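Local coordinates for protein magnesium transporter MgtE (Enterococcus faecalis, PDB 2OUX) that probably carries magnesium ions across the cell membrane as a homodimer, the present chain being its cytosolic part with an N domain and paired CBS domains, at residues Gly40-Tyr43 against Gln44-Glu48; Glu75-Lys78 against Asp79-Ala82. All blocks are in the same frame, centred on the assembly; numbering follows the deposited sequence.

Contact 1 of 2, residues Gly40-Tyr43 against Gln44-Glu48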
# COMPACT_ATOMS: atom_id res chain seq x y z
N GLY A 40 17.97 -10.32 -2.14
CA GLY A 40 17.75 -11.28 -3.21
C GLY A 40 18.74 -11.14 -4.35
O GLY A 40 19.24 -12.13 -4.89
N GLN A 41 19.03 -9.90 -4.74
CA GLN A 41 19.97 -9.66 -5.83
C GLN A 41 21.37 -10.11 -5.43
O GLN A 41 22.06 -10.78 -6.21
CB GLN A 41 19.97 -8.17 -6.19
CG GLN A 41 18.64 -7.70 -6.73
CD GLN A 41 18.19 -8.51 -7.93
OE1 GLN A 41 18.74 -8.38 -9.02
NE2 GLN A 41 17.19 -9.37 -7.73
N PHE A 42 21.79 -9.75 -4.23
CA PHE A 42 23.10 -10.15 -3.73
C PHE A 42 23.19 -11.67 -3.81
O PHE A 42 24.10 -12.21 -4.43
CB PHE A 42 23.30 -9.70 -2.28
CG PHE A 42 24.58 -10.19 -1.67
CD1 PHE A 42 25.80 -9.63 -2.04
CD2 PHE A 42 24.57 -11.22 -0.74
CE1 PHE A 42 27.00 -10.10 -1.50
CE2 PHE A 42 25.76 -11.69 -0.20
CZ PHE A 42 26.98 -11.13 -0.58
N TYR A 43 22.23 -12.34 -3.20
CA TYR A 43 22.18 -13.80 -3.18
C TYR A 43 22.16 -14.46 -4.55
O TYR A 43 22.79 -15.50 -4.75
CB TYR A 43 20.96 -14.27 -2.38
CG TYR A 43 20.64 -15.75 -2.49
CD1 TYR A 43 19.83 -16.24 -3.51
CD2 TYR A 43 21.10 -16.65 -1.53
CE1 TYR A 43 19.48 -17.59 -3.57
CE2 TYR A 43 20.76 -18.01 -1.58
CZ TYR A 43 19.94 -18.47 -2.60
OH TYR A 43 19.58 -19.80 -2.62
N GLN A 44 21.45 -13.86 -5.50
CA GLN A 44 21.37 -14.43 -6.84
C GLN A 44 22.63 -14.17 -7.67
O GLN A 44 22.70 -14.55 -8.83
CB GLN A 44 20.14 -13.88 -7.57
CG GLN A 44 18.82 -14.42 -7.02
CD GLN A 44 17.60 -13.77 -7.65
OE1 GLN A 44 17.34 -13.91 -8.84
NE2 GLN A 44 16.84 -13.04 -6.83
N SER A 45 23.62 -13.51 -7.07
CA SER A 45 24.86 -13.23 -7.77
C SER A 45 25.93 -14.22 -7.31
O SER A 45 26.87 -14.52 -8.04
CB SER A 45 25.34 -11.81 -7.46
OG SER A 45 25.84 -11.71 -6.14
N LEU A 46 25.76 -14.74 -6.10
CA LEU A 46 26.71 -15.68 -5.52
C LEU A 46 26.82 -17.01 -6.25
O LEU A 46 25.84 -17.51 -6.81
CB LEU A 46 26.33 -15.97 -4.06
CG LEU A 46 26.01 -14.78 -3.16
CD1 LEU A 46 25.84 -15.26 -1.73
CD2 LEU A 46 27.12 -13.75 -3.25
N ASP A 47 28.03 -17.57 -6.24
CA ASP A 47 28.29 -18.86 -6.86
C ASP A 47 27.77 -19.89 -5.85
O ASP A 47 27.38 -19.52 -4.75
CB ASP A 47 29.79 -19.05 -7.12
CG ASP A 47 30.66 -18.87 -5.86
OD1 ASP A 47 31.77 -18.30 -5.99
OD2 ASP A 47 30.24 -19.31 -4.76
N GLU A 48 27.75 -21.16 -6.22
CA GLU A 48 27.24 -22.18 -5.32
C GLU A 48 27.98 -22.24 -3.99
O GLU A 48 27.39 -22.56 -2.95
CB GLU A 48 27.28 -23.54 -5.99
CG GLU A 48 27.10 -24.69 -5.02
CD GLU A 48 27.08 -26.04 -5.71
OE1 GLU A 48 27.97 -26.28 -6.57
OE2 GLU A 48 26.19 -26.86 -5.38

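Contact 2 of 2, residues Glu75-Lys78 against Asp79-Ala82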
# COMPACT_ATOMS: atom_id res chain seq x y z
N GLU A 75 13.63 -20.14 -11.91
CA GLU A 75 13.94 -21.40 -12.57
C GLU A 75 15.19 -22.04 -12.02
O GLU A 75 15.39 -23.26 -12.18
CB GLU A 75 14.02 -21.26 -14.09
CG GLU A 75 13.62 -22.55 -14.80
CD GLU A 75 13.26 -22.33 -16.25
OE1 GLU A 75 14.12 -21.81 -16.99
OE2 GLU A 75 12.12 -22.68 -16.66
N ASN A 76 16.03 -21.25 -11.35
CA ASN A 76 17.21 -21.82 -10.76
C ASN A 76 16.75 -22.30 -9.39
O ASN A 76 17.57 -22.67 -8.54
CB ASN A 76 18.39 -20.83 -10.63
CG ASN A 76 19.69 -21.54 -10.26
OD1 ASN A 76 20.21 -22.35 -11.03
ND2 ASN A 76 20.20 -21.27 -9.06
N MSE A 77 15.43 -22.29 -9.19
CA MSE A 77 14.88 -22.78 -7.92
C MSE A 77 15.23 -24.24 -8.05
O MSE A 77 16.25 -24.58 -8.64
CB MSE A 77 13.35 -22.61 -7.81
CG MSE A 77 12.82 -21.17 -7.74
SE MSE A 77 13.24 -20.18 -6.12
CE MSE A 77 14.16 -18.72 -6.97
N LYS A 78 14.39 -25.12 -7.52
CA LYS A 78 14.70 -26.54 -7.61
C LYS A 78 16.06 -26.81 -6.96
O LYS A 78 16.13 -27.40 -5.88
CB LYS A 78 14.72 -26.99 -9.08
CG LYS A 78 13.35 -27.05 -9.74
CD LYS A 78 13.41 -27.66 -11.14
CE LYS A 78 12.02 -27.68 -11.78
NZ LYS A 78 12.04 -28.23 -13.16
N ASP A 79 17.14 -26.39 -7.62
CA ASP A 79 18.47 -26.60 -7.05
C ASP A 79 18.85 -25.64 -5.92
O ASP A 79 19.72 -25.99 -5.11
CB ASP A 79 19.57 -26.60 -8.13
CG ASP A 79 19.21 -25.77 -9.34
OD1 ASP A 79 18.75 -24.63 -9.17
OD2 ASP A 79 19.42 -26.27 -10.47
N TYR A 80 18.24 -24.46 -5.83
CA TYR A 80 18.56 -23.58 -4.69
C TYR A 80 18.14 -24.42 -3.49
O TYR A 80 18.89 -24.58 -2.53
CB TYR A 80 17.73 -22.30 -4.66
CG TYR A 80 18.23 -21.16 -5.52
CD1 TYR A 80 19.60 -20.90 -5.65
CD2 TYR A 80 17.33 -20.32 -6.18
CE1 TYR A 80 20.05 -19.82 -6.42
CE2 TYR A 80 17.78 -19.24 -6.95
CZ TYR A 80 19.13 -19.00 -7.06
OH TYR A 80 19.57 -17.93 -7.81
N LEU A 81 16.93 -24.95 -3.57
CA LEU A 81 16.39 -25.77 -2.50
C LEU A 81 17.12 -27.10 -2.36
O LEU A 81 17.33 -27.58 -1.25
CB LEU A 81 14.90 -26.03 -2.74
CG LEU A 81 13.96 -24.82 -2.90
CD1 LEU A 81 12.59 -25.21 -2.37
CD2 LEU A 81 14.49 -23.61 -2.12
N ALA A 82 17.50 -27.70 -3.49
CA ALA A 82 18.20 -28.98 -3.48
C ALA A 82 19.52 -28.89 -2.71
O ALA A 82 19.80 -29.74 -1.87
CB ALA A 82 18.46 -29.44 -4.90

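Contact 1 of 2, residues Gly40-Tyr43 against Gln44-Glu48
Leu-46 lays its CD2 methyl over one face of the Phe-42 ring, 4.0 Å from CD2 to the ring centroid and 20° off the normal, a CH-pi contact made where helix 36-43 of the MgtE N domain runs out into a loop. The methyl sits toward the rim, nearest CZ, while the other branch, CD1, reaches CE2. Phe-42 holds CG anti to its backbone N, and this chi1 of 175° carries the ring out from the side of the helix, where Leu-46, four residues on, folds back against it. Both belong to an apolar cluster: Phe-12 meets the phenyl ring edge to face, and Leu-16 and Leu-19 of helix 8-20 pack on Leu-46.

Tyr-43 and Gln-44 lie nearly at right angles, with ring and amide planes 66° apart and CD1 of Tyr-43 4.1 Å from CG of Gln-44. The phenol leads away from the turn, and its OH is hydrogen-bonded to that of Tyr-55.

The backbone closes beneath these groups. Gln-44 N donates to Gly-40 O at 2.9 Å, an i to i-4 bond, and the aliphatic part of the glutamine folds over the same carbonyl. Phe-42 O then accepts from Ser-45 N at 3.0 Å and, weakly, from Leu-46 N, which also bonds weakly to Tyr-43 O. Ser-45 OG is modelled 2.5 Å from Phe-42 O, too short to be trusted in detail.

One face of the turn is therefore apolar and packed against helices 8-20, 24-31 and 48-57, while on the more exposed side Ser-45 N, and probably the serine hydroxyl, serve the carbonyl of Phe-42.

Contact 2 of 2, residues Glu75-Lys78 against Asp79-Ala82
With CG anti to its backbone N (chi1 -169°), Asn-76 carries its amide over one face of the Tyr-80 ring, and the ring lies there because Tyr-80 turns CG the other way, beside its own N (chi1 -83°). Together they shape the loop-to-helix junction at the start of helix 79-83 in the MgtE N domain, where Lys-78 holds the N-cap position.

The amide stands almost upright on the phenol, its plane 85° from that of the ring. Its ND2 is 3.0 Å from CE1 of Tyr-80 and offset toward the rim, so the nitrogen rests near the hydroxyl-bearing end and not over the centre. Met-77, a selenomethionine here, approaches the same ring from its edge. Bends at chi2 and chi3 bring the CE methyl into the ring plane, 3.6 Å from CD2 of Tyr-80, while SE lies 5.5 Å from the ring centroid, also at the edge: a Met-aromatic contact. The ring thus has an amide on a face and a methyl at its rim, and Tyr-43 also meets it.

Met-77 continues inward to Ile-70 and to Leu-104 of helix 98-107, and Leu-81 reaches Leu-104 as well. The junction also borders a metal site, the Met-77 side chain lying about 5 Å from that of Glu-72, a magnesium-binding residue. The extended Lys-78 chain points away from the helix start, and its NZ forms a salt bridge with Asp-109.

Backbone bonding around the first turn is uneven. Tyr-80 N makes a weak bond to Met-77 O at 3.4 Å, whereas Ala-82 N closes a regular helical turn on Lys-78 O at 2.8 Å. That acceptor has a second donor, NE2 of Gln-112, and the Ala-82 CB methyl lies 3.2 Å from the same Lys-78 O.

In the fold
Both contacts are local turns in the N domain, contact 1 where helix 36-43 ends and contact 2 where helix 79-83 begins. Each is partly buried, with an apolar side facing neighbouring helices and a polar side nearer solvent. Helix 48-57 is shared by both, whereas residues 40-48 also pack on helices 8-20 and 24-31, and residues 75-82 on helices 98-107 and 110-118. A phenyl-leucine pair supplies the aromatic contact in the first, an amide and a selenomethionine beside a phenol in the second. They touch directly, with Tyr-43 OH 3.2 Å from Tyr-80 CD1, and Arg-51 of helix 48-57 meets side chains of both.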